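PDB 1S7J: phenazine biosynthesis protein PhzF family from Enterococcus faecalis, which probably works as an isomerase, in keeping with its two-part fold related to that of diaminopimelate epimerase. Local coordinates for residues F115-P120 against N242-G247; E121-L126 against Y138-G143; D145-L150 against I176-G181; A157-D162 against R189-K194; S183-S188 against T221-Y226. One frame throughout, in Å; residues are numbered along the deposited sequence.

How the contacts relate
All five contacts belong largely to the half of the molecule built round helix 207-218. Contact 1 closes the longest loop, and the other four are nested inside it along the chain. Segment 121-126 of contact 2 directly follows segment 115-120 of contact 1. The centres of contacts 2 and 3 are about 10 Å apart, and strands 139-142 and 146-149 are neighbours. Contacts 3 and 5 are linked through the neighbouring strands 175-180 and 186-192, their centres about 12 Å apart. The centres of contacts 4 and 5 are about 19 Å apart, although both use strand 186-192. The segments of contact 4 alternate in sequence with those of contacts 3 and 5. Together contacts 2 to 5 join neighbouring strands, and a helix to a strand.

Contact 1 of 5, residues F115-P120 against N242-G247; sequences FPYILP and NRVIIG
The guanidinium of Arg243 lies flat over the peptide that joins Phe115 to Pro116. Pro116 N sits over the middle of one face, 3.7 Å from Arg243 CZ, and Phe115 C lies nearer the rim of that same face. The Phe115 ring is touched at its edge instead, where Ile246 CD1 comes to 3.3 Å from Phe115 CE2. The Tyr117 ring has Arg243 O at its edge, while Val244 CG1 approaches it obliquely, 3.7 Å from Tyr117 CD2.

This is an antiparallel strand pair in a fold of the diaminopimelate epimerase type, in which strands wrap a central helix. Strand 110-116 meets the start of strand 243-259. Phe115 and Val244 form a hydrogen-bonded pair. Phe115 N donates to Val244 O at 2.7 Å, and Val244 N donates to Phe115 O at 2.7 Å. Both bonds are almost straight. Beyond this pair, Tyr117 packs its CB on the backbone of Asn242 and Arg243.

Val244 and Ile246 also touch Ile211 of helix 207-218, so this face of the pair packs on the helix. The side chain of Phe115 is about 12 Å from that of Glu46, the predicted active-site residue. Arg243 also forms a salt bridge through NH1 with Asp114, which probably helps to fix the guanidinium over the Phe115-Pro116 peptide. Its chain bends at chi2 (68°), and this brings Arg243 CD to 3.3 Å from Phe115 O.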
# COMPACT_ATOMS: atom_id res chain seq x y z
N PHE A 115 -8.46 6.28 3.30
CA PHE A 115 -7.35 6.80 4.11
C PHE A 115 -7.60 8.25 4.48
O PHE A 115 -8.32 8.97 3.78
CB PHE A 115 -6.03 6.68 3.34
CG PHE A 115 -5.53 5.29 3.21
CD1 PHE A 115 -4.80 4.69 4.24
CD2 PHE A 115 -5.77 4.55 2.05
CE1 PHE A 115 -4.33 3.39 4.12
CE2 PHE A 115 -5.31 3.26 1.92
CZ PHE A 115 -4.58 2.67 2.95
N PRO A 116 -7.02 8.71 5.61
CA PRO A 116 -7.19 10.10 6.06
C PRO A 116 -6.71 11.13 5.03
O PRO A 116 -5.73 10.89 4.34
CB PRO A 116 -6.35 10.15 7.35
CG PRO A 116 -5.38 8.97 7.20
CD PRO A 116 -6.26 7.93 6.60
N TYR A 117 -7.44 12.24 4.93
CA TYR A 117 -7.07 13.32 3.99
C TYR A 117 -6.00 14.17 4.68
O TYR A 117 -6.32 15.01 5.53
CB TYR A 117 -8.30 14.19 3.67
CG TYR A 117 -8.09 15.26 2.59
CD1 TYR A 117 -7.29 16.39 2.83
CD2 TYR A 117 -8.69 15.13 1.34
CE1 TYR A 117 -7.11 17.36 1.84
CE2 TYR A 117 -8.51 16.10 0.35
CZ TYR A 117 -7.72 17.21 0.61
OH TYR A 117 -7.52 18.14 -0.39
N ILE A 118 -4.75 13.95 4.31
CA ILE A 118 -3.65 14.68 4.89
C ILE A 118 -2.81 15.39 3.83
O ILE A 118 -1.99 14.77 3.17
CB ILE A 118 -2.72 13.76 5.73
CG1 ILE A 118 -3.55 12.92 6.71
CG2 ILE A 118 -1.68 14.59 6.48
CD1 ILE A 118 -2.73 11.97 7.56
N LEU A 119 -3.07 16.67 3.64
CA LEU A 119 -2.31 17.45 2.68
C LEU A 119 -0.93 17.70 3.33
O LEU A 119 -0.86 18.21 4.45
CB LEU A 119 -3.01 18.79 2.44
CG LEU A 119 -2.49 19.71 1.34
CD1 LEU A 119 -2.83 19.10 -0.01
CD2 LEU A 119 -3.14 21.09 1.47
N PRO A 120 0.17 17.29 2.66
CA PRO A 120 1.51 17.50 3.23
C PRO A 120 1.87 18.99 3.21
O PRO A 120 1.53 19.71 2.25
CB PRO A 120 2.40 16.68 2.30
CG PRO A 120 1.73 16.85 0.97
CD PRO A 120 0.26 16.66 1.32
N ASN A 242 -12.31 15.40 4.16
CA ASN A 242 -11.57 14.77 5.26
C ASN A 242 -11.29 13.24 5.10
O ASN A 242 -11.05 12.54 6.10
CB ASN A 242 -12.29 15.02 6.58
CG ASN A 242 -11.32 15.41 7.68
OD1 ASN A 242 -10.57 16.38 7.53
ND2 ASN A 242 -11.33 14.66 8.79
N ARG A 243 -11.24 12.77 3.86
CA ARG A 243 -10.95 11.35 3.61
C ARG A 243 -10.67 11.11 2.12
O ARG A 243 -11.22 11.81 1.26
CB ARG A 243 -12.15 10.48 4.06
CG ARG A 243 -11.80 9.05 4.47
CD ARG A 243 -10.98 9.02 5.77
NE ARG A 243 -10.56 7.66 6.11
CZ ARG A 243 -10.00 7.32 7.28
NH1 ARG A 243 -9.65 6.05 7.50
NH2 ARG A 243 -9.79 8.22 8.22
N VAL A 244 -9.74 10.19 1.82
CA VAL A 244 -9.43 9.86 0.41
C VAL A 244 -9.66 8.37 0.18
O VAL A 244 -9.46 7.54 1.08
CB VAL A 244 -7.99 10.24 0.00
CG1 VAL A 244 -7.83 11.74 0.02
CG2 VAL A 244 -6.98 9.58 0.90
N ILE A 245 -10.11 8.03 -1.03
CA ILE A 245 -10.41 6.65 -1.41
C ILE A 245 -9.55 6.14 -2.56
O ILE A 245 -9.41 6.80 -3.59
CB ILE A 245 -11.88 6.52 -1.86
CG1 ILE A 245 -12.82 7.14 -0.82
CG2 ILE A 245 -12.22 5.05 -2.10
CD1 ILE A 245 -12.74 6.51 0.55
N ILE A 246 -8.96 4.96 -2.37
CA ILE A 246 -8.16 4.33 -3.43
C ILE A 246 -8.77 2.98 -3.79
O ILE A 246 -9.12 2.18 -2.91
CB ILE A 246 -6.67 4.12 -3.03
CG1 ILE A 246 -6.56 3.24 -1.79
CG2 ILE A 246 -5.99 5.44 -2.82
CD1 ILE A 246 -5.15 2.99 -1.36
N GLY A 247 -8.93 2.74 -5.08
CA GLY A 247 -9.48 1.48 -5.53
C GLY A 247 -8.52 0.76 -6.44
O GLY A 247 -7.95 1.37 -7.33

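Contact 2 of 5, residues E121-L126 against Y138-G143; sequences ERIPIL and YEAYLG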
# COMPACT_ATOMS: atom_id res chain seq x y z
N GLU A 121 2.51 19.45 4.27
CA GLU A 121 2.89 20.86 4.38
C GLU A 121 4.30 21.15 3.87
O GLU A 121 5.25 20.40 4.14
CB GLU A 121 2.73 21.36 5.83
CG GLU A 121 3.67 20.70 6.84
CD GLU A 121 2.95 20.24 8.10
OE1 GLU A 121 1.84 20.74 8.38
OE2 GLU A 121 3.51 19.36 8.80
N ARG A 122 4.42 22.26 3.13
CA ARG A 122 5.69 22.73 2.55
C ARG A 122 6.91 22.52 3.44
O ARG A 122 6.87 22.77 4.65
CB ARG A 122 5.56 24.22 2.22
CG ARG A 122 5.03 24.52 0.84
CD ARG A 122 6.08 24.18 -0.21
NE ARG A 122 5.69 24.60 -1.56
CZ ARG A 122 6.47 24.48 -2.63
NH1 ARG A 122 6.04 24.89 -3.81
NH2 ARG A 122 7.69 23.95 -2.51
N ILE A 123 8.01 22.11 2.83
CA ILE A 123 9.23 21.88 3.57
C ILE A 123 10.38 22.44 2.72
O ILE A 123 10.22 22.65 1.51
CB ILE A 123 9.43 20.38 3.86
CG1 ILE A 123 10.02 20.17 5.26
CG2 ILE A 123 10.29 19.68 2.80
CD1 ILE A 123 9.06 20.52 6.40
N PRO A 124 11.51 22.82 3.37
CA PRO A 124 12.65 23.37 2.62
C PRO A 124 13.28 22.29 1.73
O PRO A 124 13.45 21.15 2.15
CB PRO A 124 13.61 23.79 3.74
CG PRO A 124 12.70 24.10 4.90
CD PRO A 124 11.72 22.96 4.83
N ILE A 125 13.61 22.66 0.49
CA ILE A 125 14.23 21.73 -0.45
C ILE A 125 15.76 21.65 -0.22
O ILE A 125 16.53 22.43 -0.81
CB ILE A 125 13.98 22.14 -1.92
CG1 ILE A 125 12.49 22.38 -2.15
CG2 ILE A 125 14.52 21.06 -2.86
CD1 ILE A 125 12.16 22.84 -3.56
N LEU A 126 16.17 20.75 0.65
CA LEU A 126 17.59 20.57 0.95
C LEU A 126 18.31 19.89 -0.21
O LEU A 126 17.75 18.99 -0.86
CB LEU A 126 17.75 19.73 2.22
CG LEU A 126 16.96 20.22 3.43
CD1 LEU A 126 17.31 19.38 4.66
CD2 LEU A 126 17.25 21.70 3.68
N TYR A 138 11.46 19.74 -7.54
CA TYR A 138 10.78 21.01 -7.78
C TYR A 138 10.03 21.55 -6.55
O TYR A 138 9.98 22.77 -6.32
CB TYR A 138 9.81 20.87 -8.95
CG TYR A 138 10.48 20.66 -10.27
CD1 TYR A 138 11.44 19.64 -10.44
CD2 TYR A 138 10.19 21.47 -11.37
CE1 TYR A 138 12.09 19.45 -11.67
CE2 TYR A 138 10.83 21.29 -12.60
CZ TYR A 138 11.78 20.28 -12.74
OH TYR A 138 12.41 20.11 -13.95
N GLU A 139 9.41 20.66 -5.78
CA GLU A 139 8.66 21.04 -4.59
C GLU A 139 8.90 20.01 -3.48
O GLU A 139 9.19 18.85 -3.76
CB GLU A 139 7.16 21.10 -4.92
CG GLU A 139 6.83 21.91 -6.19
CD GLU A 139 5.35 21.92 -6.54
OE1 GLU A 139 4.51 21.65 -5.64
OE2 GLU A 139 5.01 22.21 -7.71
N ALA A 140 8.80 20.45 -2.24
CA ALA A 140 8.99 19.55 -1.11
C ALA A 140 7.91 19.78 -0.06
O ALA A 140 7.44 20.91 0.12
CB ALA A 140 10.38 19.74 -0.51
N TYR A 141 7.49 18.70 0.60
CA TYR A 141 6.45 18.75 1.63
C TYR A 141 6.71 17.65 2.66
O TYR A 141 7.54 16.76 2.44
CB TYR A 141 5.08 18.53 1.00
CG TYR A 141 4.70 19.48 -0.11
CD1 TYR A 141 5.00 19.18 -1.44
CD2 TYR A 141 4.02 20.66 0.16
CE1 TYR A 141 4.61 20.03 -2.47
CE2 TYR A 141 3.62 21.52 -0.87
CZ TYR A 141 3.91 21.20 -2.19
OH TYR A 141 3.49 22.03 -3.21
N LEU A 142 6.02 17.72 3.79
CA LEU A 142 6.18 16.71 4.83
C LEU A 142 4.83 16.25 5.40
O LEU A 142 3.87 17.02 5.46
CB LEU A 142 7.11 17.22 5.95
CG LEU A 142 7.72 16.29 7.05
CD1 LEU A 142 6.77 16.15 8.23
CD2 LEU A 142 8.14 14.93 6.49
N GLY A 143 4.77 14.98 5.73
CA GLY A 143 3.60 14.37 6.31
C GLY A 143 4.20 13.24 7.10
O GLY A 143 5.13 13.46 7.90
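Ile123 and Ala140 make the tight part of this contact. Ile123 CG2 is 3.3 Å from Ala140 CB, closer than usual for two carbons. Ile125 CG1 reaches the same methyl at 3.8 Å from Ala140 CB, and Ile123 CD1 rests on Leu142 CB. Ala140 is buried, with Phe148 of the next strand also against it.

The backbones form a short antiparallel pair, which adds strand 121-122 beside strand 139-142. Glu121 and Leu142 are its hydrogen-bonded pair, with Leu142 N 2.8 Å from Glu121 O. Ile123 N donates to Ala140 O at 3.0 Å, but from above the carbonyl plane. An inverse gamma turn centred on Ile125 then leads the chain toward helix 127-133.

The solvent side is looser. The exposed Arg122, bent at chi2 (-72°), crosses Tyr141 at a slant. Arg122 CD is 3.7 Å from Tyr141 CE2, and the Tyr141 hydroxyl lies over one guanidinium face. The guanidinium and ring planes are 38° apart. Arg122 NH1 is 4.0 Å from Glu139 OE1, but that oxygen lies well out of the guanidinium plane, so only the charges attract. Glu139 OE1 is instead gripped by hydroxyls: Tyr141 OH donates to it at 2.7 Å, and Tyr213 OH is a second hydrogen-bond partner.

Contact 3 of 5, residues D145-L150 against I176-G181; sequences DLFFVL and IVTASG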
# COMPACT_ATOMS: atom_id res chain seq x y z
N ASP A 145 5.70 10.94 5.62
CA ASP A 145 6.90 10.79 4.80
C ASP A 145 7.25 12.07 4.08
O ASP A 145 6.40 12.94 3.87
CB ASP A 145 6.68 9.74 3.70
CG ASP A 145 5.85 8.59 4.14
OD1 ASP A 145 4.75 8.41 3.57
OD2 ASP A 145 6.28 7.86 5.05
N LEU A 146 8.50 12.17 3.65
CA LEU A 146 8.94 13.31 2.88
C LEU A 146 8.17 13.20 1.56
O LEU A 146 7.86 12.09 1.12
CB LEU A 146 10.44 13.28 2.67
CG LEU A 146 11.18 13.84 3.90
CD1 LEU A 146 12.64 13.39 3.91
CD2 LEU A 146 11.05 15.37 3.91
N PHE A 147 7.90 14.31 0.93
CA PHE A 147 7.09 14.32 -0.28
C PHE A 147 7.71 15.24 -1.32
O PHE A 147 7.57 16.46 -1.24
CB PHE A 147 5.70 14.81 0.14
CG PHE A 147 4.67 14.76 -0.92
CD1 PHE A 147 3.70 13.76 -0.91
CD2 PHE A 147 4.60 15.74 -1.91
CE1 PHE A 147 2.67 13.74 -1.85
CE2 PHE A 147 3.57 15.73 -2.86
CZ PHE A 147 2.61 14.73 -2.82
N PHE A 148 8.39 14.66 -2.31
CA PHE A 148 9.05 15.45 -3.35
C PHE A 148 8.34 15.37 -4.68
O PHE A 148 7.88 14.31 -5.08
CB PHE A 148 10.49 15.00 -3.51
CG PHE A 148 11.24 14.87 -2.23
CD1 PHE A 148 11.83 13.66 -1.87
CD2 PHE A 148 11.36 15.96 -1.36
CE1 PHE A 148 12.53 13.53 -0.67
CE2 PHE A 148 12.05 15.84 -0.16
CZ PHE A 148 12.64 14.62 0.19
N VAL A 149 8.26 16.49 -5.37
CA VAL A 149 7.63 16.54 -6.68
C VAL A 149 8.76 16.64 -7.71
O VAL A 149 9.68 17.44 -7.55
CB VAL A 149 6.68 17.75 -6.81
CG1 VAL A 149 6.00 17.75 -8.17
CG2 VAL A 149 5.63 17.70 -5.69
N LEU A 150 8.72 15.78 -8.72
CA LEU A 150 9.76 15.76 -9.74
C LEU A 150 9.30 16.29 -11.09
O LEU A 150 8.13 16.66 -11.26
CB LEU A 150 10.32 14.33 -9.87
CG LEU A 150 11.34 13.81 -8.84
CD1 LEU A 150 11.12 14.35 -7.44
CD2 LEU A 150 11.31 12.29 -8.85
N ILE A 176 8.38 9.98 -0.66
CA ILE A 176 7.46 9.86 -1.76
C ILE A 176 7.94 10.77 -2.86
O ILE A 176 8.46 11.85 -2.59
CB ILE A 176 6.03 10.30 -1.36
CG1 ILE A 176 5.52 9.45 -0.19
CG2 ILE A 176 5.09 10.17 -2.56
CD1 ILE A 176 4.16 9.87 0.32
N VAL A 177 7.81 10.33 -4.10
CA VAL A 177 8.20 11.10 -5.25
C VAL A 177 7.01 11.06 -6.21
O VAL A 177 6.39 10.00 -6.39
CB VAL A 177 9.48 10.52 -5.94
CG1 VAL A 177 10.68 10.62 -4.99
CG2 VAL A 177 9.27 9.08 -6.34
N THR A 178 6.68 12.20 -6.80
CA THR A 178 5.52 12.29 -7.70
C THR A 178 5.80 13.13 -8.93
O THR A 178 6.87 13.72 -9.07
CB THR A 178 4.31 12.94 -6.98
OG1 THR A 178 4.46 12.82 -5.55
CG2 THR A 178 3.04 12.28 -7.39
N ALA A 179 4.81 13.19 -9.82
CA ALA A 179 4.90 13.97 -11.05
C ALA A 179 3.66 13.72 -11.91
O ALA A 179 2.95 12.73 -11.72
CB ALA A 179 6.15 13.61 -11.82
N SER A 180 3.39 14.64 -12.83
CA SER A 180 2.24 14.51 -13.73
C SER A 180 2.39 13.26 -14.59
O SER A 180 3.44 13.04 -15.22
CB SER A 180 2.12 15.73 -14.65
OG SER A 180 1.72 16.90 -13.94
N GLY A 181 1.36 12.42 -14.59
CA GLY A 181 1.40 11.21 -15.38
C GLY A 181 1.28 11.52 -16.86
O GLY A 181 0.72 12.56 -17.24
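Phe147 to Val149 and Ile176 to Thr178 form a fully buried parallel strand pair inside the half of the fold that surrounds helix 207-218. The overall plan is that of the diaminopimelate epimerase fold. Strands 146-149 and 176-180 run in the same direction, 27° apart. The chain between them passes through helices 153-158 and 163-168.

Four backbone hydrogen bonds hold the pair. Ile176 N donates to Leu146 O and Phe148 N to Ile176 O, the latter at 2.8 Å and nearly straight. Thr178 N donates to Phe148 O, and Leu150 N to Thr178 O at 2.8 Å. Each strand gives and accepts in turn, the usual parallel pattern.

The two faces of the pair meet different neighbours. Phe147, Val149, Ile176 and Thr178 point to the face covered by helix 207-218. There Ile176 and Thr178 touch Leu210, and Tyr213 meets the Phe147 ring. With chi1 at -174°, Phe147 CG points away from its own N, and the ring slants across Ile176, with Phe147 CD1 4.1 Å from Ile176 CD1. Phe148 and Val177 point to the other face. Phe148 meets the ring of Tyr129. Val177 packs on Val156 of helix 153-158, which Leu150 also touches, and Leu150 CD2 is 3.9 Å from Val177 CB.

At the start of the pair, Asp145 OD1 lies 3.6 Å from Ile176 CD1. The carboxylate is hydrogen-bonded to adjoining chain, including weakly from Gly174 N to OD2. Thr178 OG1 is buried and has no hydrogen-bond partner in the model. It sits over one face of the Phe147 ring, 3.8 Å from Phe147 CZ.

Contact 4 of 5, residues A157-D162 against R189-K194; sequences AKITPD and RTFFPK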
# COMPACT_ATOMS: atom_id res chain seq x y z
N ALA A 157 9.99 7.36 -12.88
CA ALA A 157 10.20 5.98 -13.24
C ALA A 157 11.69 5.62 -13.32
O ALA A 157 12.13 4.63 -12.74
CB ALA A 157 9.53 5.68 -14.56
N LYS A 158 12.45 6.47 -14.00
CA LYS A 158 13.87 6.26 -14.22
C LYS A 158 14.86 6.35 -13.04
O LYS A 158 15.88 5.66 -13.04
CB LYS A 158 14.37 7.16 -15.36
CG LYS A 158 13.94 6.71 -16.77
CD LYS A 158 15.01 6.90 -17.85
CE LYS A 158 14.75 5.98 -19.05
NZ LYS A 158 13.41 6.17 -19.68
N ILE A 159 14.56 7.18 -12.05
CA ILE A 159 15.48 7.34 -10.91
C ILE A 159 15.86 6.09 -10.13
O ILE A 159 15.07 5.15 -9.99
CB ILE A 159 15.00 8.41 -9.89
CG1 ILE A 159 13.68 7.99 -9.23
CG2 ILE A 159 14.90 9.77 -10.56
CD1 ILE A 159 13.39 8.71 -7.92
N THR A 160 17.07 6.11 -9.62
CA THR A 160 17.60 5.04 -8.81
C THR A 160 18.33 5.73 -7.65
O THR A 160 19.48 6.17 -7.77
CB THR A 160 18.52 4.08 -9.64
OG1 THR A 160 19.09 3.07 -8.79
CG2 THR A 160 19.62 4.84 -10.35
N PRO A 161 17.59 5.96 -6.55
CA PRO A 161 18.07 6.61 -5.34
C PRO A 161 19.15 5.87 -4.57
O PRO A 161 19.28 4.65 -4.64
CB PRO A 161 16.80 6.72 -4.50
CG PRO A 161 15.72 6.76 -5.52
CD PRO A 161 16.15 5.69 -6.46
N ASP A 162 19.93 6.65 -3.82
CA ASP A 162 20.98 6.14 -2.98
C ASP A 162 20.22 5.85 -1.69
O ASP A 162 20.05 6.73 -0.86
CB ASP A 162 22.03 7.25 -2.75
CG ASP A 162 23.21 6.79 -1.89
OD1 ASP A 162 24.31 7.31 -2.12
OD2 ASP A 162 23.03 5.95 -0.99
N ARG A 189 6.18 6.78 -6.47
CA ARG A 189 7.07 5.68 -6.07
C ARG A 189 7.34 5.97 -4.61
O ARG A 189 7.51 7.12 -4.23
CB ARG A 189 8.38 5.68 -6.87
CG ARG A 189 8.24 5.18 -8.29
CD ARG A 189 9.56 5.19 -9.01
NE ARG A 189 10.53 4.27 -8.41
CZ ARG A 189 11.74 4.02 -8.92
NH1 ARG A 189 12.55 3.17 -8.31
NH2 ARG A 189 12.14 4.63 -10.02
N THR A 190 7.35 4.94 -3.78
CA THR A 190 7.58 5.15 -2.36
C THR A 190 8.74 4.33 -1.81
O THR A 190 8.82 3.12 -2.02
CB THR A 190 6.27 4.89 -1.54
OG1 THR A 190 5.91 3.51 -1.59
CG2 THR A 190 5.12 5.73 -2.10
N PHE A 191 9.68 5.02 -1.14
CA PHE A 191 10.85 4.37 -0.56
C PHE A 191 10.81 4.41 0.96
O PHE A 191 10.51 5.44 1.54
CB PHE A 191 12.14 5.07 -1.05
CG PHE A 191 12.11 5.45 -2.51
CD1 PHE A 191 12.04 4.48 -3.50
CD2 PHE A 191 12.14 6.79 -2.89
CE1 PHE A 191 11.98 4.84 -4.86
CE2 PHE A 191 12.09 7.16 -4.23
CZ PHE A 191 12.01 6.18 -5.22
N PHE A 192 11.14 3.30 1.59
CA PHE A 192 11.14 3.21 3.05
C PHE A 192 12.39 2.50 3.58
O PHE A 192 12.30 1.49 4.28
CB PHE A 192 9.89 2.48 3.54
CG PHE A 192 8.61 3.16 3.18
CD1 PHE A 192 7.91 2.82 2.02
CD2 PHE A 192 8.09 4.17 4.00
CE1 PHE A 192 6.72 3.48 1.68
CE2 PHE A 192 6.91 4.83 3.66
CZ PHE A 192 6.22 4.49 2.50
N PRO A 193 13.60 3.05 3.27
CA PRO A 193 14.85 2.42 3.73
C PRO A 193 14.99 2.43 5.25
O PRO A 193 15.68 1.57 5.82
CB PRO A 193 15.92 3.26 3.05
CG PRO A 193 15.28 4.60 2.97
CD PRO A 193 13.89 4.27 2.51
N LYS A 194 14.37 3.41 5.90
CA LYS A 194 14.42 3.49 7.36
C LYS A 194 13.73 2.27 7.98
O LYS A 194 14.01 1.89 9.12
CB LYS A 194 13.71 4.76 7.85
CG LYS A 194 14.37 6.05 7.42
CD LYS A 194 13.80 7.22 8.21
CE LYS A 194 14.47 8.53 7.83
NZ LYS A 194 14.00 9.67 8.68
O HOH W 1 15.44 2.52 -8.30
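Arg189 reaches from its strand to the loop after helix 153-158, where it and Ile159 lie side by side, pointing opposite ways. Its chain is extended at chi2 and bends at chi3 (64°), which turns the guanidinium toward the backbone carbonyls. Arg189 NH2 donates to Ile159 O at 3.0 Å. The bond is bent, and the oxygen lies 31° out of the guanidinium plane. Ala157 O is 2.7 Å from Arg189 NH2, but the angle is too poor for a hydrogen bond. Val156 O is a further acceptor for NH2. One water sits at the guanidinium edge, in its plane. It accepts from Arg189 NH1 at 3.0 Å and donates to Ile159 O at 3.1 Å, so Ile159 O is held both directly and through water. NH1 also forms a salt bridge with Glu199, its strongest partner.

The apolar part centres on Phe191. Pro161 meets this ring at about a right angle, with Pro161 CG over one face, 4.1 Å from the ring centroid. This is a CH-pi contact. Ile159 CD1 comes in obliquely, 3.9 Å from Phe191 CZ.

The contact thus joins the end of helix 153-158 and the following loop to strand 186-192. Val177 of strand 175-180 packs on both Arg189 and Phe191. Leu166 of helix 163-168 touches Pro161 and Phe191, and Glu199 comes from strand 197-200.

Contact 5 of 5, residues S183-S188 against T221-Y226; sequences SVDFVS and TTLSAY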
# COMPACT_ATOMS: atom_id res chain seq x y z
N SER A 183 -0.14 9.32 -19.14
CA SER A 183 -1.45 8.79 -19.57
C SER A 183 -2.42 8.68 -18.38
O SER A 183 -3.57 8.24 -18.53
CB SER A 183 -1.28 7.40 -20.20
OG SER A 183 -0.39 7.43 -21.31
N VAL A 184 -1.95 9.08 -17.20
CA VAL A 184 -2.75 9.03 -15.99
C VAL A 184 -2.63 10.40 -15.31
O VAL A 184 -1.81 11.22 -15.74
CB VAL A 184 -2.23 7.88 -15.07
CG1 VAL A 184 -1.27 8.41 -14.01
CG2 VAL A 184 -3.36 7.11 -14.49
N ASP A 185 -3.43 10.66 -14.29
CA ASP A 185 -3.37 11.97 -13.63
C ASP A 185 -2.05 12.23 -12.89
O ASP A 185 -1.48 13.32 -13.00
CB ASP A 185 -4.58 12.18 -12.70
CG ASP A 185 -5.85 12.53 -13.48
OD1 ASP A 185 -5.75 13.02 -14.63
OD2 ASP A 185 -6.95 12.32 -12.94
N PHE A 186 -1.57 11.25 -12.14
CA PHE A 186 -0.31 11.38 -11.42
C PHE A 186 0.33 10.03 -11.12
O PHE A 186 -0.36 9.02 -11.00
CB PHE A 186 -0.48 12.20 -10.14
CG PHE A 186 -1.19 11.47 -9.02
CD1 PHE A 186 -2.56 11.64 -8.82
CD2 PHE A 186 -0.48 10.67 -8.13
CE1 PHE A 186 -3.20 11.04 -7.73
CE2 PHE A 186 -1.11 10.07 -7.05
CZ PHE A 186 -2.48 10.25 -6.85
N VAL A 187 1.65 10.03 -11.02
CA VAL A 187 2.42 8.82 -10.72
C VAL A 187 3.24 9.00 -9.46
O VAL A 187 3.50 10.12 -9.05
CB VAL A 187 3.36 8.47 -11.88
CG1 VAL A 187 2.57 7.91 -13.04
CG2 VAL A 187 4.13 9.70 -12.32
N SER A 188 3.68 7.91 -8.87
CA SER A 188 4.48 7.98 -7.67
C SER A 188 5.34 6.75 -7.50
O SER A 188 5.31 5.84 -8.32
CB SER A 188 3.59 8.15 -6.44
OG SER A 188 2.75 7.02 -6.24
N THR A 221 -12.02 15.90 -8.20
CA THR A 221 -12.56 15.07 -7.12
C THR A 221 -12.08 13.65 -7.35
O THR A 221 -11.81 12.90 -6.41
CB THR A 221 -14.12 15.06 -7.13
OG1 THR A 221 -14.61 16.40 -7.03
CG2 THR A 221 -14.66 14.23 -5.95
N THR A 222 -11.98 13.28 -8.63
CA THR A 222 -11.51 11.96 -9.01
C THR A 222 -10.25 12.02 -9.86
O THR A 222 -10.14 12.84 -10.78
CB THR A 222 -12.61 11.15 -9.75
OG1 THR A 222 -13.13 11.91 -10.85
CG2 THR A 222 -13.73 10.80 -8.79
N LEU A 223 -9.28 11.18 -9.52
CA LEU A 223 -8.03 11.13 -10.23
C LEU A 223 -7.58 9.71 -10.50
O LEU A 223 -7.90 8.79 -9.74
CB LEU A 223 -6.92 11.82 -9.43
CG LEU A 223 -7.10 13.25 -8.95
CD1 LEU A 223 -7.25 13.25 -7.43
CD2 LEU A 223 -5.89 14.08 -9.35
N SER A 224 -6.86 9.53 -11.59
CA SER A 224 -6.32 8.24 -11.96
C SER A 224 -4.82 8.30 -11.57
O SER A 224 -4.16 9.32 -11.78
CB SER A 224 -6.52 7.98 -13.46
OG SER A 224 -6.27 9.14 -14.25
N ALA A 225 -4.32 7.24 -10.95
CA ALA A 225 -2.93 7.21 -10.53
C ALA A 225 -2.23 5.91 -10.88
O ALA A 225 -2.87 4.89 -11.17
CB ALA A 225 -2.85 7.46 -9.04
N TYR A 226 -0.91 5.93 -10.85
CA TYR A 226 -0.13 4.75 -11.14
C TYR A 226 1.19 4.83 -10.43
O TYR A 226 2.00 5.70 -10.74
CB TYR A 226 0.10 4.62 -12.66
CG TYR A 226 0.45 3.22 -13.09
CD1 TYR A 226 -0.47 2.43 -13.77
CD2 TYR A 226 1.70 2.66 -12.78
CE1 TYR A 226 -0.17 1.12 -14.14
CE2 TYR A 226 2.02 1.35 -13.14
CZ TYR A 226 1.08 0.58 -13.82
OH TYR A 226 1.37 -0.73 -14.18
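Phe186 and Val187 pair in parallel with Ala225 and Tyr226, and the two strands run 30° apart. Phe186 N donates to Ser224 O, and Tyr226 N donates to Phe186 O at 3.1 Å. Ser188 N adds a weak bond to Tyr226 O. In this epimerase-like fold the pair packs its Phe186 and Leu223 side on helix 207-218.

The Phe186 ring lies over the Ala225 methyl. Ala225 CB is 3.7 Å from the ring centroid and close to the ring normal, a CH-pi contact. Phe186 CG sits between the backbone N and the carbonyl carbon (chi1 74°), and this swings the ring across to the neighbouring strand. Leu223 CD2 meets the ring at its edge, and Trp214 of the helix stacks with it. Val184 packs tightly at the strand entrance, with Val184 CG2 3.4 Å from Ser224 CB. Val187 CG1 rests 4.1 Å from Tyr226 CB, while the hydroxyl of Tyr226 bonds to Lys17.

Before the strand proper, two side-chain-to-backbone hydrogen bonds run between Asp185 and Ser224, one in each direction. Asp185 N donates to Ser224 OG at 3.2 Å, and also makes a weak bond to Ser224 O. Ser224 N donates to Asp185 OD2 at 3.1 Å, from above the carboxylate plane. The carboxylate thus takes a backbone N-H where a regular parallel pair would use a main-chain carbonyl. Gln220 also bonds to OD2, and two such donors would probably favour the ionised form of Asp185.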